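Local coordinates for protein voltage-sensor containing phosphatase (Ciona intestinalis, PDB 3V0D) that couples a membrane voltage sensor to a cytoplasmic PTEN-like phosphatase that probably dephosphorylates phosphoinositide lipids, at residues L25-V30 with R57-K62; Y70-E75 with Y88-D93; L202-V207 with L331-A336. The protein carries 1 engineered substitution. All blocks are in the same frame, centred on the assembly; numbering follows the deposited sequence. Where two conformers were deposited one is given.

Contacts 1, 2 and 3 follow one another along the chain, each closing before the next opens. Contacts 1 and 2 both belong to the tensin-type phosphatase region and reach its mixed sheet, and helix 52-62 of the first is followed directly by strand 67-73 of the second; their centres are about 19 Å apart, with about 8 Å between nearest atoms. Contact 3 lies in the C2 region, about 31 Å from contact 2 and about 47 Å from contact 1 between centres, on the opposite side of the chain's centre from contact 1. The three thus sample a helix packed on the phosphatase sheet, parallel strands of that sheet that end near the probable active site, and the C2 sandwich.

Contact 1 of 3, residues L25-V30 with R57-K62; sequences LDLTYV and RFFKTK
Phe58 and Leu27 reach each other from opposite directions because both turn CG anti to their backbone N, Phe58 with chi1 178° and Leu27 with chi1 -179°. The methyl CD1 of Leu27 comes to rest over one face of the Phe58 ring, offset toward the rim, in a CH-pi contact 4.0 Å from the centroid of that Phe58 ring. The second methyl of Leu27, CD2, lies 4.0 Å from CZ of Phe58, so the whole isopropyl fork is set against the far end of the phenyl group. On the other face CG of Lys62, one helical turn on, sits over the ring centre, which leaves the phenylalanine layered between a leucine methyl and an aliphatic lysine stem. Tyr29 comes in at the edge: its OH stands 3.3 Å from CZ of Phe58, near the plane of the phenyl ring. That hydroxyl is hydrogen-bonded to His63, just past the helix segment. Leu25 crosses the root of Phe58 at a slant, its CD1 4.0 Å from Phe58 CB. Phe59 takes a smaller share, with CZ 4.3 Å from Leu27 CD1, while CD2 of Phe58 lies over the centre of the Phe59 ring. Apart from the Tyr29 hydroxyl the touching atoms are carbon, and the two backbones stay well apart, the segment axes of strand 27-29 and helix 57-62 approaching no closer than 13.0 Å at an angle of 32°. Tyr18 and Phe23 meet the Phe58 ring edge-to-face, enlarging an aromatic cluster around it. Strand 27-29 pairs antiparallel with strand 34-41, whose Ile35 touches Leu27, Tyr29 and Phe59, and helix 52-62 is joined through these side chains to strands 27-29 and 34-41 of the phosphatase sheet.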
loop_
_atom_site.group_PDB
_atom_site.type_symbol
_atom_site.label_atom_id
_atom_site.label_comp_id
_atom_site.label_asym_id
_atom_site.label_seq_id
_atom_site.Cartn_x
_atom_site.Cartn_y
_atom_site.Cartn_z
ATOM N N LEU A 25 -11.400 5.625 -22.762
ATOM C CA LEU A 25 -10.750 4.768 -21.769
ATOM C C LEU A 25 -10.529 5.472 -20.437
ATOM O O LEU A 25 -10.309 6.690 -20.399
ATOM C CB LEU A 25 -9.396 4.268 -22.308
ATOM C CG LEU A 25 -9.431 3.336 -23.528
ATOM C CD1 LEU A 25 -8.031 3.148 -24.099
ATOM C CD2 LEU A 25 -10.052 1.975 -23.187
ATOM N N ASP A 26 -10.556 4.686 -19.359
ATOM C CA ASP A 26 -10.135 5.140 -18.042
ATOM C C ASP A 26 -8.596 5.085 -18.021
ATOM O O ASP A 26 -7.995 4.044 -17.749
ATOM C CB ASP A 26 -10.754 4.238 -16.965
ATOM C CG ASP A 26 -10.493 4.722 -15.541
ATOM O OD1 ASP A 26 -9.709 5.671 -15.343
ATOM O OD2 ASP A 26 -11.142 4.172 -14.613
ATOM N N LEU A 27 -7.966 6.206 -18.345
ATOM C CA LEU A 27 -6.541 6.260 -18.629
ATOM C C LEU A 27 -6.148 7.716 -18.492
ATOM O O LEU A 27 -6.841 8.605 -19.007
ATOM C CB LEU A 27 -6.303 5.730 -20.048
ATOM C CG LEU A 27 -4.867 5.662 -20.579
ATOM C CD1 LEU A 27 -4.743 4.576 -21.637
ATOM C CD2 LEU A 27 -4.377 7.029 -21.142
ATOM N N THR A 28 -5.036 7.947 -17.795
ATOM C CA THR A 28 -4.579 9.287 -17.481
ATOM C C THR A 28 -3.102 9.408 -17.808
ATOM O O THR A 28 -2.300 8.590 -17.330
ATOM C CB THR A 28 -4.755 9.574 -15.967
ATOM O OG1 THR A 28 -6.124 9.373 -15.578
ATOM C CG2 THR A 28 -4.269 10.979 -15.582
ATOM N N TYR A 29 -2.714 10.440 -18.556
ATOM C CA TYR A 29 -1.311 10.821 -18.670
ATOM C C TYR A 29 -0.924 11.610 -17.430
ATOM O O TYR A 29 -1.213 12.797 -17.305
ATOM C CB TYR A 29 -1.042 11.636 -19.937
ATOM C CG TYR A 29 -0.975 10.800 -21.180
ATOM C CD1 TYR A 29 -2.129 10.461 -21.887
ATOM C CD2 TYR A 29 0.243 10.318 -21.637
ATOM C CE1 TYR A 29 -2.065 9.695 -23.038
ATOM C CE2 TYR A 29 0.333 9.547 -22.797
ATOM C CZ TYR A 29 -0.834 9.233 -23.493
ATOM O OH TYR A 29 -0.786 8.475 -24.638
ATOM N N VAL A 30 -0.340 10.924 -16.458
ATOM C CA VAL A 30 0.170 11.584 -15.258
ATOM C C VAL A 30 1.278 12.573 -15.637
ATOM O O VAL A 30 1.295 13.698 -15.141
ATOM C CB VAL A 30 0.621 10.542 -14.216
ATOM C CG1 VAL A 30 1.265 11.230 -13.006
ATOM C CG2 VAL A 30 -0.585 9.672 -13.779
ATOM N N ARG A 57 -4.919 -1.797 -28.517
ATOM C CA ARG A 57 -4.972 -0.930 -29.699
ATOM C C ARG A 57 -4.426 0.473 -29.414
ATOM O O ARG A 57 -3.703 1.040 -30.224
ATOM C CB ARG A 57 -6.405 -0.860 -30.260
ATOM C CG ARG A 57 -6.537 -0.124 -31.594
ATOM C CD ARG A 57 -7.939 -0.241 -32.169
ATOM N NE ARG A 57 -8.943 0.561 -31.468
ATOM C CZ ARG A 57 -9.204 1.842 -31.736
ATOM N NH1 ARG A 57 -10.156 2.483 -31.060
ATOM N NH2 ARG A 57 -8.521 2.486 -32.680
ATOM N N PHE A 58 -4.792 1.036 -28.261
ATOM C CA PHE A 58 -4.300 2.345 -27.870
ATOM C C PHE A 58 -2.775 2.392 -27.873
ATOM O O PHE A 58 -2.170 3.291 -28.454
ATOM C CB PHE A 58 -4.855 2.703 -26.480
ATOM C CG PHE A 58 -4.378 4.037 -25.944
ATOM C CD1 PHE A 58 -5.142 5.191 -26.138
ATOM C CD2 PHE A 58 -3.154 4.149 -25.263
ATOM C CE1 PHE A 58 -4.701 6.418 -25.649
ATOM C CE2 PHE A 58 -2.699 5.383 -24.788
ATOM C CZ PHE A 58 -3.474 6.522 -24.980
ATOM N N PHE A 59 -2.153 1.435 -27.196
ATOM C CA PHE A 59 -0.695 1.448 -27.085
ATOM C C PHE A 59 0.027 1.186 -28.393
ATOM O O PHE A 59 1.006 1.859 -28.713
ATOM C CB PHE A 59 -0.244 0.533 -25.943
ATOM C CG PHE A 59 -0.494 1.172 -24.621
ATOM C CD1 PHE A 59 0.367 2.180 -24.177
ATOM C CD2 PHE A 59 -1.609 0.843 -23.855
ATOM C CE1 PHE A 59 0.118 2.855 -23.005
ATOM C CE2 PHE A 59 -1.866 1.518 -22.676
ATOM C CZ PHE A 59 -0.996 2.529 -22.244
ATOM N N LYS A 60 -0.490 0.245 -29.169
ATOM C CA LYS A 60 0.104 -0.052 -30.464
ATOM C C LYS A 60 -0.017 1.128 -31.432
ATOM O O LYS A 60 0.861 1.330 -32.284
ATOM C CB LYS A 60 -0.549 -1.291 -31.051
ATOM C CG LYS A 60 -0.161 -2.537 -30.296
ATOM C CD LYS A 60 -0.817 -3.751 -30.885
ATOM C CE LYS A 60 -0.663 -4.952 -29.978
ATOM N NZ LYS A 60 -1.833 -5.874 -30.160
ATOM N N THR A 61 -1.092 1.905 -31.298
ATOM C CA THR A 61 -1.366 3.050 -32.173
ATOM C C THR A 61 -0.599 4.297 -31.754
ATOM O O THR A 61 0.006 4.972 -32.592
ATOM C CB THR A 61 -2.889 3.381 -32.194
ATOM O OG1 THR A 61 -3.607 2.239 -32.664
ATOM C CG2 THR A 61 -3.203 4.596 -33.108
ATOM N N LYS A 62 -0.630 4.596 -30.459
ATOM C CA LYS A 62 -0.102 5.849 -29.941
ATOM C C LYS A 62 1.365 5.789 -29.539
ATOM O O LYS A 62 2.058 6.825 -29.519
ATOM C CB LYS A 62 -0.927 6.322 -28.742
ATOM C CG LYS A 62 -2.397 6.623 -29.019
ATOM C CD LYS A 62 -2.577 7.876 -29.813
ATOM C CE LYS A 62 -4.021 8.350 -29.766
ATOM N NZ LYS A 62 -4.165 9.547 -30.632
#

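Contact 2 of 3, residues Y70-E75 with Y88-D93; sequences YNLCSE and YRVMID
Asn71 straddles Arg89 in the parallel pairing: its N donates to Tyr88 O (2.9 Å), and its O accepts from Val90 N (2.9 Å). Beyond this residue the register slips by one in a beta bulge. Leu72 O then receives Ile92 N over a longer 3.3 Å, with the donor well above the carbonyl plane, and Ser74 N donates to Ile92 O at 3.0 Å. Cys73 N is satisfied within its own strand by Asn71 OD1 in an Asx turn, and ND2 of the same amide donates to Arg76 O, so the Asn71 side chain is held at both polar atoms. Cys73 O is served by Arg89, whose chain bends at chi3 (71°) to lay the guanidinium alongside the Asn71 amide, the two planes only 4° apart. From there NH2 points almost straight down the carbonyl, 2.9 Å from Cys73 O. A water completes the group: it accepts from Arg89 NE at 2.7 Å and lies within bonding reach of both Asn71 O and Cys73 O. At the loop end Ser74 OG donates to Asp93 OD1 (2.7 Å) on the lone pair directed away from the other carboxylate oxygen, and Arg231 makes a salt bridge to the same oxygen. The rings of Tyr70 and Tyr88 meet obliquely, while their hydroxyls turn to Asp109 and Lys105 respectively. Arg132, at the end of the phosphate-binding loop after strand 121-125, donates a hydrogen bond to Ile92 O, and a phosphate ion lies about 5 Å from the Cys73 side chain. These parallel strands, running out into loops beside the P-loop, are characteristic of the cysteine-phosphatase fold, and the loop after Ile92 probably corresponds to the WPD loop of relatives.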
loop_
_atom_site.group_PDB
_atom_site.type_symbol
_atom_site.label_atom_id
_atom_site.label_comp_id
_atom_site.label_asym_id
_atom_site.label_seq_id
_atom_site.Cartn_x
_atom_site.Cartn_y
_atom_site.Cartn_z
ATOM N N TYR A 70 2.673 -2.231 -16.727
ATOM C CA TYR A 70 2.864 -2.827 -15.408
ATOM C C TYR A 70 1.513 -3.185 -14.820
ATOM O O TYR A 70 0.669 -2.297 -14.602
ATOM C CB TYR A 70 3.611 -1.839 -14.490
ATOM C CG TYR A 70 5.011 -1.555 -14.967
ATOM C CD1 TYR A 70 5.273 -0.550 -15.874
ATOM C CD2 TYR A 70 6.077 -2.359 -14.549
ATOM C CE1 TYR A 70 6.565 -0.300 -16.339
ATOM C CE2 TYR A 70 7.381 -2.135 -15.016
ATOM C CZ TYR A 70 7.599 -1.107 -15.916
ATOM O OH TYR A 70 8.863 -0.835 -16.378
ATOM N N ASN A 71 1.316 -4.481 -14.583
ATOM C CA ASN A 71 0.105 -4.992 -13.945
ATOM C C ASN A 71 0.419 -5.215 -12.477
ATOM O O ASN A 71 1.209 -6.107 -12.146
ATOM C CB ASN A 71 -0.327 -6.301 -14.614
ATOM C CG ASN A 71 -1.474 -6.959 -13.890
ATOM O OD1 ASN A 71 -2.065 -6.393 -12.977
ATOM N ND2 ASN A 71 -1.799 -8.173 -14.279
ATOM N N LEU A 72 -0.195 -4.411 -11.607
ATOM C CA LEU A 72 0.090 -4.437 -10.166
ATOM C C LEU A 72 -0.857 -5.355 -9.395
ATOM O O LEU A 72 -0.839 -5.363 -8.166
ATOM C CB LEU A 72 0.041 -3.043 -9.599
ATOM C CG LEU A 72 1.265 -2.164 -9.798
ATOM C CD1 LEU A 72 1.885 -2.242 -11.178
ATOM C CD2 LEU A 72 0.974 -0.767 -9.366
ATOM N N CYS A 73 -1.686 -6.137 -10.089
ATOM C CA CYS A 73 -2.708 -6.931 -9.387
ATOM C C CYS A 73 -2.221 -8.330 -9.096
ATOM O O CYS A 73 -1.988 -9.129 -10.012
ATOM C CB CYS A 73 -3.964 -7.058 -10.245
ATOM S SG CYS A 73 -4.723 -5.493 -10.670
ATOM N N SER A 74 -2.151 -8.697 -7.819
ATOM C CA SER A 74 -1.907 -10.093 -7.495
ATOM C C SER A 74 -3.087 -10.961 -7.934
ATOM O O SER A 74 -2.921 -12.156 -8.161
ATOM C CB SER A 74 -1.665 -10.289 -6.009
ATOM O OG SER A 74 -2.861 -9.975 -5.313
ATOM N N GLU A 75 -4.279 -10.380 -8.034
ATOM C CA GLU A 75 -5.490 -11.183 -8.160
ATOM C C GLU A 75 -5.725 -11.692 -9.574
ATOM O O GLU A 75 -6.479 -12.652 -9.721
ATOM C CB GLU A 75 -6.692 -10.338 -7.737
ATOM C CG GLU A 75 -6.642 -9.894 -6.278
ATOM C CD GLU A 75 -5.918 -8.563 -6.019
ATOM O OE1 GLU A 75 -6.013 -8.074 -4.873
ATOM O OE2 GLU A 75 -5.281 -8.011 -6.932
ATOM N N TYR A 88 4.895 -6.371 -17.356
ATOM C CA TYR A 88 5.650 -6.727 -16.155
ATOM C C TYR A 88 4.657 -6.794 -14.997
ATOM O O TYR A 88 3.913 -5.843 -14.774
ATOM C CB TYR A 88 6.716 -5.660 -15.942
ATOM C CG TYR A 88 7.631 -5.856 -14.751
ATOM C CD1 TYR A 88 8.950 -6.257 -14.942
ATOM C CD2 TYR A 88 7.222 -5.569 -13.453
ATOM C CE1 TYR A 88 9.819 -6.384 -13.871
ATOM C CE2 TYR A 88 8.092 -5.694 -12.374
ATOM C CZ TYR A 88 9.380 -6.098 -12.591
ATOM O OH TYR A 88 10.249 -6.243 -11.551
ATOM N N ARG A 89 4.649 -7.888 -14.257
ATOM C CA ARG A 89 3.714 -8.041 -13.136
ATOM C C ARG A 89 4.377 -7.756 -11.802
ATOM O O ARG A 89 5.482 -8.223 -11.516
ATOM C CB ARG A 89 3.129 -9.476 -13.112
ATOM C CG ARG A 89 2.059 -9.768 -14.200
ATOM C CD ARG A 89 1.238 -11.017 -13.965
ATOM N NE ARG A 89 0.296 -10.874 -12.842
ATOM C CZ ARG A 89 -0.570 -11.828 -12.455
ATOM N NH1 ARG A 89 -0.617 -12.992 -13.099
ATOM N NH2 ARG A 89 -1.399 -11.655 -11.414
ATOM N N VAL A 90 3.683 -6.983 -10.972
ATOM C CA VAL A 90 4.058 -6.761 -9.576
ATOM C C VAL A 90 2.887 -7.299 -8.749
ATOM O O VAL A 90 1.761 -6.819 -8.899
ATOM C CB VAL A 90 4.303 -5.248 -9.253
ATOM C CG1 VAL A 90 4.915 -5.114 -7.876
ATOM C CG2 VAL A 90 5.190 -4.578 -10.299
ATOM N N MET A 91 3.129 -8.304 -7.911
ATOM C CA MET A 91 2.024 -8.998 -7.248
ATOM C C MET A 91 1.646 -8.261 -5.969
ATOM O O MET A 91 2.230 -8.509 -4.924
ATOM C CB MET A 91 2.424 -10.448 -6.970
ATOM C CG MET A 91 2.748 -11.210 -8.250
ATOM S SD MET A 91 1.327 -11.488 -9.325
ATOM C CE MET A 91 0.588 -12.924 -8.553
ATOM N N ILE A 92 0.732 -7.317 -6.059
ATOM C CA ILE A 92 0.303 -6.526 -4.895
ATOM C C ILE A 92 -1.173 -6.830 -4.650
ATOM O O ILE A 92 -1.995 -6.749 -5.564
ATOM C CB ILE A 92 0.492 -5.016 -5.126
ATOM C CG1 ILE A 92 1.924 -4.700 -5.619
ATOM C CG2 ILE A 92 0.192 -4.279 -3.821
ATOM C CD1 ILE A 92 2.085 -3.264 -6.061
ATOM N N ASP A 93 -1.532 -7.177 -3.408
ATOM C CA ASP A 93 -2.944 -7.340 -3.081
ATOM C C ASP A 93 -3.629 -5.976 -3.016
ATOM O O ASP A 93 -3.034 -4.984 -2.567
ATOM C CB ASP A 93 -3.101 -8.015 -1.723
ATOM C CG ASP A 93 -2.604 -9.431 -1.677
ATOM O OD1 ASP A 93 -2.328 -10.060 -2.713
ATOM O OD2 ASP A 93 -2.519 -9.946 -0.533
HETATM O O HOH W 1 0.387 -8.604 -11.294
#

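Contact 3 of 3, residues L202-V207 with L331-A336; sequences LKVTGV and LTFSDA
The Phe333 ring carries CD1 of Leu202 over the centre of one face, a CH-pi contact with the methyl 3.9 Å from the ring centroid and 11° off the normal. At the edge, in the ring plane, lies the carbonyl oxygen of Lys203, 3.7 Å from Phe333 CD2. The methyl CG2 of Val204 approaches obliquely, 3.7 Å from Phe333 CE2. Leu202 puts its CG beside its own backbone N (chi1 -60°), which carries the isopropyl group toward the neighbouring strand and onto the phenyl face. Farther along the same side, Val207 and Leu331 lie next to each other and point the same way, with CG2 of Val207 3.9 Å from CD2 of Leu331. The other side of the sheet is more polar: CB of Lys203 rests on OG of Ser334, and the lysine chain then runs out extended, away from the partner strand. The CG2 methyl of Thr205 also touches the Ser334 hydroxyl oxygen. Between the antiparallel backbones Lys203 and Ser334 form a hydrogen-bonded pair, Lys203 N to Ser334 O at 3.0 Å and Ser334 N back to Lys203 O at 2.9 Å. Next comes a classic beta bulge, where Thr205 and Gly206 both face Thr332. Thr332 O accepts from Thr205 N at 2.8 Å and more weakly from Gly206 N, while Thr332 N returns a bond to Gly206 O. The extra residue shifts the register by one and brings Val207 back to the apolar side, opposite Leu331. Phe294 and Phe292 of strand 290-295 and Ile227 and Met225 of strand 223-229 meet that side from the second sheet. Two antiparallel sheets facing each other across such a core make the beta sandwich of the PTEN-type C2 domain, in which strands 202-210 and 328-335 are adjacent inner strands of the five-stranded layer.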
loop_
_atom_site.group_PDB
_atom_site.type_symbol
_atom_site.label_atom_id
_atom_site.label_comp_id
_atom_site.label_asym_id
_atom_site.label_seq_id
_atom_site.Cartn_x
_atom_site.Cartn_y
_atom_site.Cartn_z
ATOM N N LEU A 202 13.867 -8.982 13.841
ATOM C CA LEU A 202 13.185 -8.516 15.044
ATOM C C LEU A 202 12.154 -9.530 15.491
ATOM O O LEU A 202 11.683 -10.341 14.694
ATOM C CB LEU A 202 12.405 -7.208 14.758
ATOM C CG LEU A 202 13.156 -5.959 14.276
ATOM C CD1 LEU A 202 12.153 -4.884 13.864
ATOM C CD2 LEU A 202 14.113 -5.483 15.350
ATOM N N LYS A 203 11.770 -9.468 16.765
ATOM C CA LYS A 203 10.557 -10.140 17.220
ATOM C C LYS A 203 9.621 -9.117 17.814
ATOM O O LYS A 203 10.063 -8.207 18.514
ATOM C CB LYS A 203 10.883 -11.199 18.293
ATOM C CG LYS A 203 11.566 -12.440 17.743
ATOM C CD LYS A 203 11.892 -13.417 18.856
ATOM C CE LYS A 203 12.533 -14.697 18.330
ATOM N NZ LYS A 203 12.800 -15.701 19.412
ATOM N N VAL A 204 8.323 -9.251 17.579
ATOM C CA VAL A 204 7.357 -8.426 18.312
ATOM C C VAL A 204 7.172 -9.018 19.700
ATOM O O VAL A 204 6.898 -10.232 19.832
ATOM C CB VAL A 204 5.988 -8.392 17.578
ATOM C CG1 VAL A 204 4.929 -7.715 18.436
ATOM C CG2 VAL A 204 6.112 -7.685 16.255
ATOM N N THR A 205 7.333 -8.186 20.722
ATOM C CA THR A 205 7.169 -8.625 22.107
ATOM C C THR A 205 6.014 -7.934 22.823
ATOM O O THR A 205 5.641 -8.362 23.927
ATOM C CB THR A 205 8.433 -8.381 22.918
ATOM O OG1 THR A 205 8.735 -6.992 22.841
ATOM C CG2 THR A 205 9.598 -9.213 22.389
ATOM N N GLY A 206 5.428 -6.913 22.213
ATOM C CA GLY A 206 4.298 -6.253 22.825
ATOM C C GLY A 206 3.509 -5.423 21.827
ATOM O O GLY A 206 4.049 -4.988 20.788
ATOM N N VAL A 207 2.230 -5.194 22.143
ATOM C CA VAL A 207 1.389 -4.285 21.389
ATOM C C VAL A 207 0.593 -3.454 22.382
ATOM O O VAL A 207 0.074 -3.992 23.366
ATOM C CB VAL A 207 0.488 -5.030 20.340
ATOM C CG1 VAL A 207 -0.381 -6.168 20.966
ATOM C CG2 VAL A 207 -0.353 -4.044 19.541
ATOM N N LEU A 331 3.947 -1.197 18.365
ATOM C CA LEU A 331 4.598 -2.485 18.526
ATOM C C LEU A 331 5.927 -2.297 19.207
ATOM O O LEU A 331 6.701 -1.395 18.831
ATOM C CB LEU A 331 4.850 -3.175 17.184
ATOM C CG LEU A 331 3.618 -3.438 16.328
ATOM C CD1 LEU A 331 4.028 -4.079 15.012
ATOM C CD2 LEU A 331 2.633 -4.326 17.070
ATOM N N THR A 332 6.194 -3.125 20.206
ATOM C CA THR A 332 7.501 -3.198 20.855
ATOM C C THR A 332 8.232 -4.414 20.300
ATOM O O THR A 332 7.624 -5.468 20.097
ATOM C CB THR A 332 7.303 -3.310 22.377
ATOM O OG1 THR A 332 6.561 -2.166 22.816
ATOM C CG2 THR A 332 8.629 -3.390 23.130
ATOM N N PHE A 333 9.549 -4.271 20.105
ATOM C CA PHE A 333 10.377 -5.312 19.488
ATOM C C PHE A 333 11.554 -5.688 20.375
ATOM O O PHE A 333 12.082 -4.843 21.114
ATOM C CB PHE A 333 11.012 -4.791 18.187
ATOM C CG PHE A 333 10.021 -4.346 17.147
ATOM C CD1 PHE A 333 9.894 -3.009 16.820
ATOM C CD2 PHE A 333 9.230 -5.276 16.471
ATOM C CE1 PHE A 333 9.002 -2.598 15.839
ATOM C CE2 PHE A 333 8.329 -4.877 15.488
ATOM C CZ PHE A 333 8.212 -3.528 15.180
ATOM N N SER A 334 12.011 -6.925 20.216
ATOM C CA SER A 334 13.341 -7.319 20.641
ATOM C C SER A 334 14.211 -7.552 19.410
ATOM O O SER A 334 13.725 -7.886 18.325
ATOM C CB SER A 334 13.286 -8.578 21.501
ATOM O OG SER A 334 12.816 -9.685 20.754
ATOM N N ASP A 335 15.509 -7.345 19.596
ATOM C CA ASP A 335 16.506 -7.577 18.567
ATOM C C ASP A 335 16.725 -9.071 18.417
ATOM O O ASP A 335 17.075 -9.750 19.389
ATOM C CB ASP A 335 17.806 -6.871 18.982
ATOM C CG ASP A 335 19.021 -7.284 18.154
ATOM O OD1 ASP A 335 18.896 -7.511 16.938
ATOM O OD2 ASP A 335 20.136 -7.331 18.726
ATOM N N ALA A 336 16.579 -9.581 17.199
ATOM C CA ALA A 336 16.550 -11.025 16.969
ATOM C C ALA A 336 17.647 -11.497 16.025
ATOM O O ALA A 336 17.510 -12.538 15.366
ATOM C CB ALA A 336 15.187 -11.457 16.468
#